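Local coordinates for protein putative adhesin (Komagataella phaffii, PDB 5FX8) that is a putative adhesin that may take part in cell-cell interaction at the yeast surface, possibly contacting other proteins through salt bridges and hydrogen bonds, at residues A19-W24 with Q117-A122; D23-S28 with H127-E132; V163-D168 with T183-G188. All blocks are in the same frame, centred on the assembly; numbering follows the deposited sequence.

Interaction 1 (A19-W24 with Q117-A122); sequences AYLSDW and QFTESA
Phe118, on the short helix 116-120, meets Leu21 through the CE2 side of its ring: Leu21 CD2 lies 4.3 Å from Phe118 CE2 and approaches obliquely. Beyond the contact the Phe118 ring also touches Leu144 of strand 137-144 and meets the His127 ring. Thr119 comes next, and its methyl does the touching: CG2 lies 4.2 Å from Leu21 CB and 4.1 Å from Leu21 O. A chi1 of 61° sets OG1 between the backbone N and the carbonyl carbon and leaves CG2 anti to the latter; OG1 is hydrogen-bonded to Glu116 O, three residues earlier in the chain, while CG2 is presented to the leucine. The carbonyl of Thr119 contributes as well, with O 4.1 Å from Leu21 CD1. Past the helix, Ala122 adds CB, 4.0 Å from Leu21 CD2 and 3.8 Å above the plane of the Phe118 ring, offset toward its rim. Leu21 thus spreads its two methyls over separate targets, CD1 to the helix backbone and CD2 to Phe118 and Ala122. It is the second residue of a type I turn, Tyr20 to Asp23, in which Tyr20 N donates to Asp23 OD2 from above the carboxylate plane. The same OD2 has a salt bridge to Arg13 and a hydrogen bond with Ser11 OG, so the turn is tied to the preceding chain. No hydrogen bond joins 19-24 to 117-122; loop and helix end of this cohesin-like domain meet by apolar contact, which rests on the fit of one leucine's methyls and CB rather than on directed bonds.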
loop_
_atom_site.group_PDB
_atom_site.type_symbol
_atom_site.label_atom_id
_atom_site.label_comp_id
_atom_site.label_asym_id
_atom_site.label_seq_id
_atom_site.Cartn_x
_atom_site.Cartn_y
_atom_site.Cartn_z
ATOM N N ALA C 19 -28.147 47.790 11.341
ATOM C CA ALA C 19 -29.296 46.963 11.629
ATOM C C ALA C 19 -29.475 45.932 10.534
ATOM O O ALA C 19 -29.046 46.138 9.402
ATOM C CB ALA C 19 -30.557 47.807 11.749
ATOM N N TYR C 20 -30.099 44.813 10.893
ATOM C CA TYR C 20 -30.626 43.841 9.951
ATOM C C TYR C 20 -32.032 44.239 9.525
ATOM O O TYR C 20 -32.731 44.971 10.219
ATOM C CB TYR C 20 -30.673 42.446 10.567
ATOM C CG TYR C 20 -29.348 41.826 10.815
ATOM C CD1 TYR C 20 -28.237 42.205 10.082
ATOM C CD2 TYR C 20 -29.195 40.855 11.772
ATOM C CE1 TYR C 20 -27.016 41.628 10.304
ATOM C CE2 TYR C 20 -27.962 40.267 12.004
ATOM C CZ TYR C 20 -26.884 40.659 11.267
ATOM O OH TYR C 20 -25.660 40.101 11.486
ATOM N N LEU C 21 -32.456 43.732 8.374
ATOM C CA LEU C 21 -33.813 44.019 7.958
ATOM C C LEU C 21 -34.817 43.425 8.919
ATOM O O LEU C 21 -35.973 43.851 8.926
ATOM C CB LEU C 21 -34.069 43.483 6.562
ATOM C CG LEU C 21 -33.358 44.128 5.384
ATOM C CD1 LEU C 21 -33.688 43.348 4.135
ATOM C CD2 LEU C 21 -33.813 45.547 5.245
ATOM N N SER C 22 -34.397 42.455 9.730
ATOM C CA SER C 22 -35.279 41.711 10.611
ATOM C C SER C 22 -35.330 42.282 12.022
ATOM O O SER C 22 -36.041 41.733 12.867
ATOM C CB SER C 22 -34.838 40.245 10.669
ATOM O OG SER C 22 -33.616 40.100 11.371
ATOM N N ASP C 23 -34.619 43.370 12.279
ATOM C CA ASP C 23 -34.423 43.884 13.617
ATOM C C ASP C 23 -35.644 44.633 14.138
ATOM O O ASP C 23 -36.472 45.138 13.376
ATOM C CB ASP C 23 -33.218 44.801 13.641
ATOM C CG ASP C 23 -31.934 44.047 13.570
ATOM O OD1 ASP C 23 -31.972 42.802 13.713
ATOM O OD2 ASP C 23 -30.887 44.699 13.406
ATOM N N TRP C 24 -35.748 44.674 15.464
ATOM C CA TRP C 24 -36.573 45.655 16.147
ATOM C C TRP C 24 -35.836 46.987 16.149
ATOM O O TRP C 24 -34.673 47.058 16.560
ATOM C CB TRP C 24 -36.860 45.243 17.589
ATOM C CG TRP C 24 -37.739 44.071 17.788
ATOM C CD1 TRP C 24 -37.354 42.810 18.120
ATOM C CD2 TRP C 24 -39.168 44.046 17.722
ATOM N NE1 TRP C 24 -38.448 41.990 18.234
ATOM C CE2 TRP C 24 -39.575 42.729 18.001
ATOM C CE3 TRP C 24 -40.142 45.001 17.430
ATOM C CZ2 TRP C 24 -40.908 42.352 17.999
ATOM C CZ3 TRP C 24 -41.460 44.625 17.423
ATOM C CH2 TRP C 24 -41.833 43.319 17.704
ATOM N N GLN C 117 -43.437 44.836 2.782
ATOM C CA GLN C 117 -43.405 45.547 1.509
ATOM C C GLN C 117 -42.070 46.243 1.307
ATOM O O GLN C 117 -41.524 46.260 0.196
ATOM C CB GLN C 117 -44.559 46.549 1.446
ATOM C CG GLN C 117 -44.654 47.353 0.148
ATOM C CD GLN C 117 -45.998 47.189 -0.552
ATOM O OE1 GLN C 117 -47.055 47.371 0.058
ATOM N NE2 GLN C 117 -45.963 46.833 -1.834
ATOM N N PHE C 118 -41.506 46.784 2.380
ATOM C CA PHE C 118 -40.236 47.473 2.242
ATOM C C PHE C 118 -39.082 46.494 2.120
ATOM O O PHE C 118 -38.164 46.719 1.326
ATOM C CB PHE C 118 -40.007 48.414 3.421
ATOM C CG PHE C 118 -38.609 48.938 3.494
ATOM C CD1 PHE C 118 -38.185 49.937 2.641
ATOM C CD2 PHE C 118 -37.705 48.411 4.399
ATOM C CE1 PHE C 118 -36.889 50.405 2.697
ATOM C CE2 PHE C 118 -36.416 48.880 4.453
ATOM C CZ PHE C 118 -36.008 49.879 3.600
ATOM N N THR C 119 -39.110 45.405 2.885
ATOM C CA THR C 119 -37.948 44.534 2.945
ATOM C C THR C 119 -37.825 43.619 1.738
ATOM O O THR C 119 -36.714 43.173 1.445
ATOM C CB THR C 119 -37.959 43.684 4.213
ATOM O OG1 THR C 119 -39.118 42.847 4.223
ATOM C CG2 THR C 119 -37.939 44.557 5.444
ATOM N N GLU C 120 -38.927 43.323 1.039
ATOM C CA GLU C 120 -38.822 42.530 -0.184
ATOM C C GLU C 120 -37.887 43.198 -1.180
ATOM O O GLU C 120 -37.007 42.554 -1.760
ATOM C CB GLU C 120 -40.195 42.322 -0.823
ATOM C CG GLU C 120 -41.275 41.867 0.124
ATOM C CD GLU C 120 -41.348 40.386 0.288
ATOM O OE1 GLU C 120 -40.476 39.693 -0.218
ATOM O OE2 GLU C 120 -42.272 39.910 0.947
ATOM N N SER C 121 -38.054 44.499 -1.378
ATOM C CA SER C 121 -37.319 45.233 -2.387
ATOM C C SER C 121 -36.248 46.132 -1.793
ATOM O O SER C 121 -35.725 46.995 -2.497
ATOM C CB SER C 121 -38.295 46.054 -3.222
ATOM O OG SER C 121 -39.064 46.879 -2.376
ATOM N N ALA C 122 -35.917 45.964 -0.520
ATOM C CA ALA C 122 -34.894 46.814 0.056
ATOM C C ALA C 122 -33.517 46.405 -0.443
ATOM O O ALA C 122 -33.295 45.281 -0.892
ATOM C CB ALA C 122 -34.927 46.753 1.572
#

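Interaction 2 (D23-S28 with H127-E132); sequences DWFVVS and HTFDFE
Phe25 and Phe129 meet as an offset edge-to-face pair: the edge of Phe129 is turned to the face of Phe25, with the ring centroids 6.0 Å apart and the planes at 69°. The closest carbons are Phe25 CE2 and Phe129 CZ, at 4.3 Å. Two residues further along each segment, Val27 and Phe131 approach from opposite directions, and Val27 CG1 rests 3.8 Å from Phe131 CZ and 3.9 Å from Phe131 CE2. Val27 CG1 is anti to the backbone N (chi1 180°), which sends this methyl toward the ring. All four side chains are buried, and none of the contacts is polar. They fill the space between two layers of the first cohesin-like domain: 25-31 is hydrogen-bonded into a large mixed sheet between 4-11 and 101-114, whereas 126-132 is an edge strand of a small sheet, next to 137-144, with 18-19 on the far side. The facing backbones stay 10.1 Å apart at Val27 CA and Phe129 CA. Around this core, His127 CD2 sits 3.5 Å above one face of Phe129, offset toward the rim, and His127 NE2 is hydrogen-bonded to Glu53. Phe131 additionally packs on Ile7, Val9 and Pro140, while Phe25 reaches Val142 and Leu114.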
loop_
_atom_site.group_PDB
_atom_site.type_symbol
_atom_site.label_atom_id
_atom_site.label_comp_id
_atom_site.label_asym_id
_atom_site.label_seq_id
_atom_site.Cartn_x
_atom_site.Cartn_y
_atom_site.Cartn_z
ATOM N N ASP C 23 -34.619 43.370 12.279
ATOM C CA ASP C 23 -34.423 43.884 13.617
ATOM C C ASP C 23 -35.644 44.633 14.138
ATOM O O ASP C 23 -36.472 45.138 13.376
ATOM C CB ASP C 23 -33.218 44.801 13.641
ATOM C CG ASP C 23 -31.934 44.047 13.570
ATOM O OD1 ASP C 23 -31.972 42.802 13.713
ATOM O OD2 ASP C 23 -30.887 44.699 13.406
ATOM N N TRP C 24 -35.748 44.674 15.464
ATOM C CA TRP C 24 -36.573 45.655 16.147
ATOM C C TRP C 24 -35.836 46.987 16.149
ATOM O O TRP C 24 -34.673 47.058 16.560
ATOM C CB TRP C 24 -36.860 45.243 17.589
ATOM C CG TRP C 24 -37.739 44.071 17.788
ATOM C CD1 TRP C 24 -37.354 42.810 18.120
ATOM C CD2 TRP C 24 -39.168 44.046 17.722
ATOM N NE1 TRP C 24 -38.448 41.990 18.234
ATOM C CE2 TRP C 24 -39.575 42.729 18.001
ATOM C CE3 TRP C 24 -40.142 45.001 17.430
ATOM C CZ2 TRP C 24 -40.908 42.352 17.999
ATOM C CZ3 TRP C 24 -41.460 44.625 17.423
ATOM C CH2 TRP C 24 -41.833 43.319 17.704
ATOM N N PHE C 25 -36.521 48.037 15.692
ATOM C CA PHE C 25 -36.006 49.397 15.660
ATOM C C PHE C 25 -36.617 50.202 16.794
ATOM O O PHE C 25 -37.831 50.413 16.826
ATOM C CB PHE C 25 -36.326 50.058 14.331
ATOM C CG PHE C 25 -35.615 49.452 13.178
ATOM C CD1 PHE C 25 -36.097 48.306 12.574
ATOM C CD2 PHE C 25 -34.453 50.030 12.690
ATOM C CE1 PHE C 25 -35.427 47.752 11.504
ATOM C CE2 PHE C 25 -33.790 49.472 11.614
ATOM C CZ PHE C 25 -34.278 48.335 11.021
ATOM N N VAL C 26 -35.772 50.648 17.715
ATOM C CA VAL C 26 -36.176 51.517 18.812
ATOM C C VAL C 26 -36.407 52.912 18.244
ATOM O O VAL C 26 -35.451 53.611 17.905
ATOM C CB VAL C 26 -35.095 51.535 19.894
ATOM C CG1 VAL C 26 -35.487 52.400 21.050
ATOM C CG2 VAL C 26 -34.841 50.146 20.343
ATOM N N VAL C 27 -37.665 53.321 18.120
ATOM C CA VAL C 27 -38.011 54.663 17.653
ATOM C C VAL C 27 -38.275 55.536 18.874
ATOM O O VAL C 27 -39.311 55.391 19.519
ATOM C CB VAL C 27 -39.231 54.643 16.730
ATOM C CG1 VAL C 27 -39.552 56.031 16.290
ATOM C CG2 VAL C 27 -38.961 53.804 15.544
ATOM N N SER C 28 -37.372 56.470 19.172
ATOM C CA SER C 28 -37.381 57.246 20.411
ATOM C C SER C 28 -37.805 58.691 20.179
ATOM O O SER C 28 -37.234 59.389 19.342
ATOM C CB SER C 28 -36.003 57.234 21.058
ATOM O OG SER C 28 -35.647 55.922 21.414
ATOM N N HIS C 127 -30.473 54.025 4.969
ATOM C CA HIS C 127 -31.876 54.360 4.782
ATOM C C HIS C 127 -32.255 55.393 5.821
ATOM O O HIS C 127 -31.919 55.231 6.995
ATOM C CB HIS C 127 -32.748 53.131 4.943
ATOM C CG HIS C 127 -34.202 53.399 4.772
ATOM N ND1 HIS C 127 -34.785 53.556 3.535
ATOM C CD2 HIS C 127 -35.199 53.518 5.678
ATOM C CE1 HIS C 127 -36.080 53.757 3.684
ATOM N NE2 HIS C 127 -36.357 53.744 4.976
ATOM N N THR C 128 -32.940 56.450 5.404
ATOM C CA THR C 128 -33.401 57.475 6.330
ATOM C C THR C 128 -34.902 57.361 6.502
ATOM O O THR C 128 -35.623 57.061 5.548
ATOM C CB THR C 128 -33.070 58.873 5.842
ATOM O OG1 THR C 128 -34.057 59.252 4.878
ATOM C CG2 THR C 128 -31.691 58.908 5.219
ATOM N N PHE C 129 -35.366 57.585 7.724
ATOM C CA PHE C 129 -36.787 57.537 8.043
ATOM C C PHE C 129 -37.263 58.960 8.240
ATOM O O PHE C 129 -36.637 59.721 8.977
ATOM C CB PHE C 129 -37.063 56.738 9.317
ATOM C CG PHE C 129 -36.494 55.359 9.335
ATOM C CD1 PHE C 129 -37.174 54.313 8.750
ATOM C CD2 PHE C 129 -35.317 55.099 9.988
ATOM C CE1 PHE C 129 -36.678 53.058 8.797
ATOM C CE2 PHE C 129 -34.820 53.842 10.034
ATOM C CZ PHE C 129 -35.499 52.822 9.441
ATOM N N ASP C 130 -38.354 59.322 7.585
ATOM C CA ASP C 130 -38.885 60.680 7.660
ATOM C C ASP C 130 -40.070 60.721 8.623
ATOM O O ASP C 130 -41.128 60.156 8.342
ATOM C CB ASP C 130 -39.295 61.169 6.274
ATOM C CG ASP C 130 -38.120 61.369 5.361
ATOM O OD1 ASP C 130 -37.014 61.614 5.876
ATOM O OD2 ASP C 130 -38.299 61.277 4.130
ATOM N N PHE C 131 -39.897 61.397 9.752
ATOM C CA PHE C 131 -40.995 61.701 10.667
ATOM C C PHE C 131 -41.403 63.165 10.486
ATOM O O PHE C 131 -40.571 64.070 10.612
ATOM C CB PHE C 131 -40.592 61.422 12.116
ATOM C CG PHE C 131 -40.164 60.004 12.359
ATOM C CD1 PHE C 131 -38.842 59.633 12.200
ATOM C CD2 PHE C 131 -41.079 59.042 12.726
ATOM C CE1 PHE C 131 -38.446 58.353 12.397
ATOM C CE2 PHE C 131 -40.683 57.755 12.929
ATOM C CZ PHE C 131 -39.361 57.409 12.757
ATOM N N GLU C 132 -42.673 63.396 10.175
ATOM C CA GLU C 132 -43.192 64.740 9.962
ATOM C C GLU C 132 -43.970 65.208 11.184
ATOM O O GLU C 132 -44.882 64.520 11.653
ATOM C CB GLU C 132 -44.064 64.792 8.711
ATOM C CG GLU C 132 -43.255 64.626 7.439
ATOM C CD GLU C 132 -43.858 65.332 6.246
ATOM O OE1 GLU C 132 -44.869 66.046 6.419
ATOM O OE2 GLU C 132 -43.320 65.170 5.128
#

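Interaction 3 (V163-D168 with T183-G188); sequences VEWFVD and TVQTPG
Trp165 and Gln185 meet in the interior of the second cohesin-like domain, a sandwich of two five-stranded antiparallel sheets. Strand 162-170 belongs to one sheet and strand 176-186 is the middle strand of the other, so the chain between them forms a beta arch: consecutive strands that face each other across the core without pairing. Their backbones are 10.0 Å apart at Trp165 CA and Thr183 CA, and the gap is bridged by side chains. From Trp165 CB, which points toward the opposite strand, CG lies anti to the carbonyl carbon (chi1 -62°) and the indole swings out with the edge that carries NE1 facing Gln185. CD1 comes first, 4.1 Å from the Gln185 atom modelled as NE2. Next is NE1, 3.0 Å from that NE2, with Gln185 CD further back. CE2 and CZ2, continuing from NE1 into the six-membered ring, are each 3.6 Å from Gln185 NE2. The amide end therefore sits at the rim of the indole, near its plane, while its own plane is turned 76° against the ring. The amide of Gln185 is probably turned over in the model; with oxygen and nitrogen exchanged, the approach to NE1 may be a hydrogen bond. Gln185 reaches the ring through a chain extended beyond CG. Asn278 on strand 275-286 touches both Trp165 and Gln185, and Phe265 on the neighbouring strand 260-268 meets the indole with ring planes at about 30°. Val163, two residues before the tryptophan on its own strand, lays CG1 4.0 Å above the plane of the Trp165 ring, offset toward the rim.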
loop_
_atom_site.group_PDB
_atom_site.type_symbol
_atom_site.label_atom_id
_atom_site.label_comp_id
_atom_site.label_asym_id
_atom_site.label_seq_id
_atom_site.Cartn_x
_atom_site.Cartn_y
_atom_site.Cartn_z
ATOM N N VAL C 163 -41.329 30.227 17.956
ATOM C CA VAL C 163 -40.065 30.797 17.500
ATOM C C VAL C 163 -39.318 29.733 16.729
ATOM O O VAL C 163 -39.101 28.634 17.242
ATOM C CB VAL C 163 -39.162 31.264 18.646
ATOM C CG1 VAL C 163 -38.279 32.373 18.149
ATOM C CG2 VAL C 163 -39.937 31.654 19.804
ATOM N N GLU C 164 -38.870 30.070 15.539
ATOM C CA GLU C 164 -37.871 29.275 14.854
ATOM C C GLU C 164 -36.544 29.996 15.018
ATOM O O GLU C 164 -36.416 31.163 14.632
ATOM C CB GLU C 164 -38.238 29.091 13.390
ATOM C CG GLU C 164 -37.368 28.090 12.675
ATOM C CD GLU C 164 -37.764 27.891 11.235
ATOM O OE1 GLU C 164 -38.604 28.676 10.712
ATOM O OE2 GLU C 164 -37.220 26.938 10.631
ATOM N N TRP C 165 -35.587 29.330 15.651
ATOM C CA TRP C 165 -34.252 29.870 15.821
ATOM C C TRP C 165 -33.372 29.391 14.686
ATOM O O TRP C 165 -33.495 28.251 14.243
ATOM C CB TRP C 165 -33.640 29.422 17.137
ATOM C CG TRP C 165 -34.343 29.843 18.338
ATOM C CD1 TRP C 165 -35.171 29.089 19.105
ATOM C CD2 TRP C 165 -34.255 31.109 18.968
ATOM N NE1 TRP C 165 -35.613 29.809 20.178
ATOM C CE2 TRP C 165 -35.068 31.062 20.114
ATOM C CE3 TRP C 165 -33.575 32.290 18.672
ATOM C CZ2 TRP C 165 -35.226 32.152 20.961
ATOM C CZ3 TRP C 165 -33.721 33.369 19.521
ATOM C CH2 TRP C 165 -34.538 33.291 20.654
ATOM N N PHE C 166 -32.497 30.276 14.208
ATOM C CA PHE C 166 -31.457 29.938 13.243
ATOM C C PHE C 166 -30.107 30.235 13.867
ATOM O O PHE C 166 -29.893 31.329 14.387
ATOM C CB PHE C 166 -31.592 30.724 11.936
ATOM C CG PHE C 166 -32.750 30.300 11.071
ATOM C CD1 PHE C 166 -33.388 29.096 11.281
ATOM C CD2 PHE C 166 -33.197 31.107 10.048
ATOM C CE1 PHE C 166 -34.454 28.691 10.497
ATOM C CE2 PHE C 166 -34.269 30.711 9.260
ATOM C CZ PHE C 166 -34.896 29.490 9.493
ATOM N N VAL C 167 -29.206 29.266 13.823
ATOM C CA VAL C 167 -27.814 29.468 14.195
ATOM C C VAL C 167 -26.991 29.245 12.935
ATOM O O VAL C 167 -26.958 28.133 12.394
ATOM C CB VAL C 167 -27.375 28.524 15.320
ATOM C CG1 VAL C 167 -25.958 28.818 15.711
ATOM C CG2 VAL C 167 -28.296 28.660 16.526
ATOM N N ASP C 168 -26.357 30.300 12.444
ATOM C CA ASP C 168 -25.543 30.230 11.241
ATOM C C ASP C 168 -24.074 30.128 11.613
ATOM O O ASP C 168 -23.581 30.918 12.420
ATOM C CB ASP C 168 -25.768 31.453 10.361
ATOM C CG ASP C 168 -27.052 31.374 9.583
ATOM O OD1 ASP C 168 -27.773 30.376 9.749
ATOM O OD2 ASP C 168 -27.347 32.300 8.800
ATOM N N THR C 183 -28.231 25.188 23.367
ATOM C CA THR C 183 -29.220 26.232 23.598
ATOM C C THR C 183 -29.931 25.966 24.912
ATOM O O THR C 183 -30.280 24.825 25.201
ATOM C CB THR C 183 -30.285 26.264 22.488
ATOM O OG1 THR C 183 -29.682 26.000 21.225
ATOM C CG2 THR C 183 -30.953 27.622 22.406
ATOM N N VAL C 184 -30.162 27.017 25.700
ATOM C CA VAL C 184 -31.093 26.962 26.821
ATOM C C VAL C 184 -32.089 28.112 26.700
ATOM O O VAL C 184 -31.727 29.227 26.318
ATOM C CB VAL C 184 -30.355 27.005 28.170
ATOM C CG1 VAL C 184 -29.266 26.070 28.165
ATOM C CG2 VAL C 184 -29.835 28.340 28.466
ATOM N N GLN C 185 -33.348 27.841 27.018
ATOM C CA GLN C 185 -34.353 28.881 26.913
ATOM C C GLN C 185 -35.483 28.646 27.916
ATOM O O GLN C 185 -35.810 27.505 28.242
ATOM C CB GLN C 185 -34.890 28.951 25.487
ATOM C CG GLN C 185 -36.348 28.783 25.404
ATOM C CD GLN C 185 -36.900 29.069 24.055
ATOM O OE1 GLN C 185 -38.107 29.029 23.866
ATOM N NE2 GLN C 185 -36.035 29.357 23.100
ATOM N N THR C 186 -36.048 29.740 28.425
ATOM C CA THR C 186 -37.262 29.703 29.241
ATOM C C THR C 186 -38.160 30.783 28.708
ATOM O O THR C 186 -37.685 31.868 28.416
ATOM C CB THR C 186 -37.004 29.968 30.744
ATOM O OG1 THR C 186 -36.483 31.290 30.901
ATOM C CG2 THR C 186 -36.021 29.001 31.303
ATOM N N PRO C 187 -39.465 30.519 28.613
ATOM C CA PRO C 187 -40.184 29.323 29.029
ATOM C C PRO C 187 -40.535 28.342 27.922
ATOM O O PRO C 187 -41.324 27.438 28.198
ATOM C CB PRO C 187 -41.469 29.903 29.574
ATOM C CG PRO C 187 -41.749 30.990 28.615
ATOM C CD PRO C 187 -40.409 31.609 28.317
ATOM N N GLY C 188 -40.012 28.497 26.719
ATOM C CA GLY C 188 -40.476 27.670 25.618
ATOM C C GLY C 188 -40.237 26.181 25.827
ATOM O O GLY C 188 -39.556 25.731 26.749
#

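From the N terminus, the turn and strand start at 19-28 supply the first halves of both interaction 1 and interaction 2, which share Asp23 and Trp24. After the strands of the first cohesin-like domain, helix 116-120 closes interaction 1 and strand 126-132 closes interaction 2. The two loops cross rather than nest: interaction 1 both opens and closes first, by four residues at the start and ten at the end. The contacts touch where Phe118 CE1 meets His127 CE1 at 3.6 Å. Interaction 1 ties the turn between strands 18-19 and 25-31 to the helix end; interaction 2 ties the small sheet to the larger one. Interaction 3 closes a short loop within the second domain, its centre about 22 Å from that of interaction 1.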